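Local structure of tegumental protein 20.8 kDa (Clonorchis sinensis, 5X2D) at residues V74-F79 against F90-E95. The protein is a tegumental-allergen-like protein, probably calcium-binding as a whole, whose dynein light chain-like domain makes up this chain. Sequence-based numbering, arbitrary orientation.
Sequences VPNMSF and FWQTSE
Gln92 sets its side chain across those of Met77 and Asn76, at the open end of the antiparallel beta hairpin formed by strands 78-83 and 87-92 of the dynein light chain-like domain. With CG anti to the backbone N (chi1 176°) and the chain extended beyond it, OE1 comes to 3.3 Å from Met77 CG, while the amide also meets the methyl CE, which the bend in the methionine chain brings round to it. The far nitrogen, NE2, hydrogen-bonds to the carbonyl of Gly55, tying the hairpin to the chain just ahead of strand 58-63. The Asn76 side chain crosses that of Gln92 at about a right angle, their amide planes 75° apart. Asn76 ND2 gives a hydrogen bond of 3.2 Å to the backbone Gln92 O; this oxygen lies near the asparagine amide plane, but the donor stands above the carbonyl plane. Gln92 N reaches Met77 O at 3.1 Å in an almost straight bond. Gln92 is thus held through both its backbone N and its backbone O, the second by a side chain from the loop before strand 78-83. Phe79 and Phe90 form a hydrogen-bonded pair, with Phe90 N 2.8 Å from Phe79 O. Their side chains share a sheet face and touch through CB and CB at 4.3 Å; both pack on Ile22 of helix 16-29, Phe90 also on Trp58 and Val60. Ser78 and Trp91, a non-hydrogen-bonded pair, point to the other face, where the indole CD1 lies 3.8 Å from Ser78 CB and also meets Val74 CG1. Val74 packs on Gln59 of the second subunit as well. At the Phe79-Phe90 pair, Phe79 O sits at the edge of the Phe90 ring, in its plane, 4.0 Å from CD1.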
ATOM      1  N   VAL A  74      -5.171 -11.844   3.262  1.00 70.66           N
ATOM      2  CA  VAL A  74      -5.904 -10.651   2.892  1.00 63.24           C
ATOM      3  C   VAL A  74      -7.301 -11.055   2.454  1.00 72.54           C
ATOM      4  O   VAL A  74      -7.495 -11.683   1.392  1.00 64.71           O
ATOM      5  CB  VAL A  74      -5.209  -9.861   1.788  1.00 78.04           C
ATOM      6  CG1 VAL A  74      -6.073  -8.717   1.369  1.00 65.04           C
ATOM      7  CG2 VAL A  74      -3.825  -9.367   2.255  1.00 66.72           C
ATOM      8  N   PRO A  75      -8.278 -10.701   3.301  1.00 77.51           N
ATOM      9  CA  PRO A  75      -9.663 -11.172   3.347  1.00 68.95           C
ATOM     10  C   PRO A  75     -10.606 -10.751   2.217  1.00 66.38           C
ATOM     11  O   PRO A  75     -11.354 -11.614   1.772  1.00 74.32           O
ATOM     12  CB  PRO A  75     -10.163 -10.592   4.679  1.00 69.20           C
ATOM     13  CG  PRO A  75      -9.379  -9.394   4.880  1.00 80.07           C
ATOM     14  CD  PRO A  75      -8.029  -9.648   4.297  1.00 87.39           C
ATOM     15  N   ASN A  76     -10.591  -9.512   1.739  1.00 58.29           N
ATOM     16  CA  ASN A  76     -11.599  -9.194   0.736  1.00 74.66           C
ATOM     17  C   ASN A  76     -11.031  -9.084  -0.667  1.00 79.38           C
ATOM     18  O   ASN A  76      -9.861  -9.421  -0.895  1.00 94.43           O
ATOM     19  CB  ASN A  76     -12.360  -7.936   1.109  1.00 76.39           C
ATOM     20  CG  ASN A  76     -13.182  -8.115   2.385  1.00 80.32           C
ATOM     21  OD1 ASN A  76     -13.907  -9.115   2.554  1.00 74.84           O
ATOM     22  ND2 ASN A  76     -13.080  -7.142   3.289  1.00 68.02           N
ATOM     23  N   MET A  77     -11.883  -8.707  -1.621  1.00 78.73           N
ATOM     24  CA  MET A  77     -11.441  -8.596  -3.004  1.00 73.86           C
ATOM     25  C   MET A  77     -10.249  -7.679  -3.034  1.00 72.14           C
ATOM     26  O   MET A  77     -10.207  -6.716  -2.278  1.00 64.62           O
ATOM     27  CB  MET A  77     -12.520  -8.052  -3.934  1.00 70.97           C
ATOM     28  CG  MET A  77     -13.906  -8.517  -3.677  1.00 72.44           C
ATOM     29  SD  MET A  77     -14.875  -8.463  -5.199  1.00 90.04           S
ATOM     30  CE  MET A  77     -16.361  -7.693  -4.518  1.00 71.02           C
ATOM     31  N   SER A  78      -9.246  -8.051  -3.818  1.00 57.36           N
ATOM     32  CA  SER A  78      -8.112  -7.208  -4.048  1.00 57.60           C
ATOM     33  C   SER A  78      -7.596  -7.421  -5.453  1.00 78.16           C
ATOM     34  O   SER A  78      -7.468  -8.555  -5.934  1.00 80.71           O
ATOM     35  CB  SER A  78      -7.036  -7.435  -2.987  1.00 57.84           C
ATOM     36  OG  SER A  78      -6.495  -8.720  -3.026  1.00 77.32           O
ATOM     37  N   PHE A  79      -7.304  -6.313  -6.116  1.00 70.76           N
ATOM     38  CA  PHE A  79      -6.842  -6.343  -7.490  1.00 70.77           C
ATOM     39  C   PHE A  79      -5.613  -5.452  -7.579  1.00 73.62           C
ATOM     40  O   PHE A  79      -5.614  -4.354  -7.021  1.00 68.98           O
ATOM     41  CB  PHE A  79      -7.968  -5.860  -8.403  1.00 66.60           C
ATOM     42  CG  PHE A  79      -7.649  -5.889  -9.861  1.00 73.26           C
ATOM     43  CD1 PHE A  79      -6.679  -6.745 -10.366  1.00 78.95           C
ATOM     44  CD2 PHE A  79      -8.368  -5.083 -10.741  1.00 71.66           C
ATOM     45  CE1 PHE A  79      -6.418  -6.787 -11.732  1.00 77.21           C
ATOM     46  CE2 PHE A  79      -8.120  -5.113 -12.098  1.00 67.54           C
ATOM     47  CZ  PHE A  79      -7.144  -5.979 -12.603  1.00 69.77           C
ATOM     48  N   PHE A  90      -6.206  -2.135  -5.435  1.00 74.23           N
ATOM     49  CA  PHE A  90      -7.554  -2.086  -4.879  1.00 79.20           C
ATOM     50  C   PHE A  90      -7.714  -3.083  -3.741  1.00 84.40           C
ATOM     51  O   PHE A  90      -7.295  -4.243  -3.859  1.00 83.85           O
ATOM     52  CB  PHE A  90      -8.607  -2.346  -5.957  1.00 67.16           C
ATOM     53  CG  PHE A  90      -8.686  -1.256  -6.994  1.00 74.68           C
ATOM     54  CD1 PHE A  90      -7.677  -1.115  -7.960  1.00 74.93           C
ATOM     55  CD2 PHE A  90      -9.746  -0.355  -6.999  1.00 67.91           C
ATOM     56  CE1 PHE A  90      -7.740  -0.112  -8.926  1.00 80.18           C
ATOM     57  CE2 PHE A  90      -9.818   0.657  -7.956  1.00 87.25           C
ATOM     58  CZ  PHE A  90      -8.809   0.781  -8.924  1.00 85.84           C
ATOM     59  N   TRP A  91      -8.305  -2.605  -2.645  1.00 78.44           N
ATOM     60  CA  TRP A  91      -8.702  -3.419  -1.502  1.00 82.03           C
ATOM     61  C   TRP A  91     -10.108  -3.060  -1.093  1.00 78.21           C
ATOM     62  O   TRP A  91     -10.349  -1.931  -0.686  1.00 84.98           O
ATOM     63  CB  TRP A  91      -7.828  -3.172  -0.270  1.00 93.46           C
ATOM     64  CG  TRP A  91      -6.406  -3.553  -0.335  1.00107.32           C
ATOM     65  CD1 TRP A  91      -5.896  -4.805  -0.497  1.00107.31           C
ATOM     66  CD2 TRP A  91      -5.284  -2.676  -0.171  1.00118.00           C
ATOM     67  NE1 TRP A  91      -4.522  -4.762  -0.468  1.00114.60           N
ATOM     68  CE2 TRP A  91      -4.121  -3.466  -0.270  1.00115.80           C
ATOM     69  CE3 TRP A  91      -5.152  -1.299   0.042  1.00123.55           C
ATOM     70  CZ2 TRP A  91      -2.844  -2.927  -0.168  1.00109.70           C
ATOM     71  CZ3 TRP A  91      -3.887  -0.769   0.144  1.00120.51           C
ATOM     72  CH2 TRP A  91      -2.750  -1.585   0.046  1.00115.49           C
ATOM     73  N   GLN A  92     -11.015  -4.021  -1.088  1.00 71.64           N
ATOM     74  CA  GLN A  92     -12.291  -3.801  -0.441  1.00 66.74           C
ATOM     75  C   GLN A  92     -12.057  -3.950   1.059  1.00 67.85           C
ATOM     76  O   GLN A  92     -11.540  -4.949   1.495  1.00 68.19           O
ATOM     77  CB  GLN A  92     -13.300  -4.791  -0.964  1.00 67.03           C
ATOM     78  CG  GLN A  92     -14.639  -4.742  -0.316  1.00 74.52           C
ATOM     79  CD  GLN A  92     -15.556  -5.794  -0.894  1.00 81.37           C
ATOM     80  OE1 GLN A  92     -15.156  -6.958  -1.081  1.00 69.84           O
ATOM     81  NE2 GLN A  92     -16.776  -5.390  -1.227  1.00 91.97           N
ATOM     82  N   THR A  93     -12.339  -2.916   1.846  1.00 92.85           N
ATOM     83  CA  THR A  93     -12.046  -2.994   3.283  1.00 90.00           C
ATOM     84  C   THR A  93     -13.236  -3.459   4.118  1.00 89.89           C
ATOM     85  O   THR A  93     -13.057  -3.799   5.275  1.00 90.61           O
ATOM     86  CB  THR A  93     -11.553  -1.631   3.856  1.00 96.97           C
ATOM     87  OG1 THR A  93     -12.449  -0.581   3.469  1.00109.56           O
ATOM     88  CG2 THR A  93     -10.155  -1.285   3.346  1.00 85.14           C
ATOM     89  N   SER A  94     -14.435  -3.485   3.531  1.00 91.15           N
ATOM     90  CA  SER A  94     -15.649  -4.017   4.174  1.00 95.94           C
ATOM     91  C   SER A  94     -16.690  -4.314   3.103  1.00102.53           C
ATOM     92  O   SER A  94     -16.549  -3.835   1.980  1.00102.24           O
ATOM     93  CB  SER A  94     -16.228  -3.034   5.202  1.00105.92           C
ATOM     94  OG  SER A  94     -15.497  -3.047   6.417  1.00108.29           O
ATOM     95  N   GLU A  95     -17.714  -5.114   3.411  1.00101.60           N
ATOM     96  CA  GLU A  95     -18.844  -5.214   2.481  1.00101.66           C
ATOM     97  C   GLU A  95     -20.174  -4.902   3.167  1.00107.71           C
ATOM     98  O   GLU A  95     -20.512  -3.735   3.387  1.00112.08           O
ATOM     99  CB  GLU A  95     -18.870  -6.582   1.791  1.00108.03           C
ATOM    100  CG  GLU A  95     -18.986  -7.809   2.690  1.00124.25           C
ATOM    101  CD  GLU A  95     -18.959  -9.110   1.885  1.00127.36           C
ATOM    102  OE1 GLU A  95     -19.841  -9.306   1.018  1.00125.28           O
ATOM    103  OE2 GLU A  95     -18.042  -9.928   2.109  1.00122.73           O
TER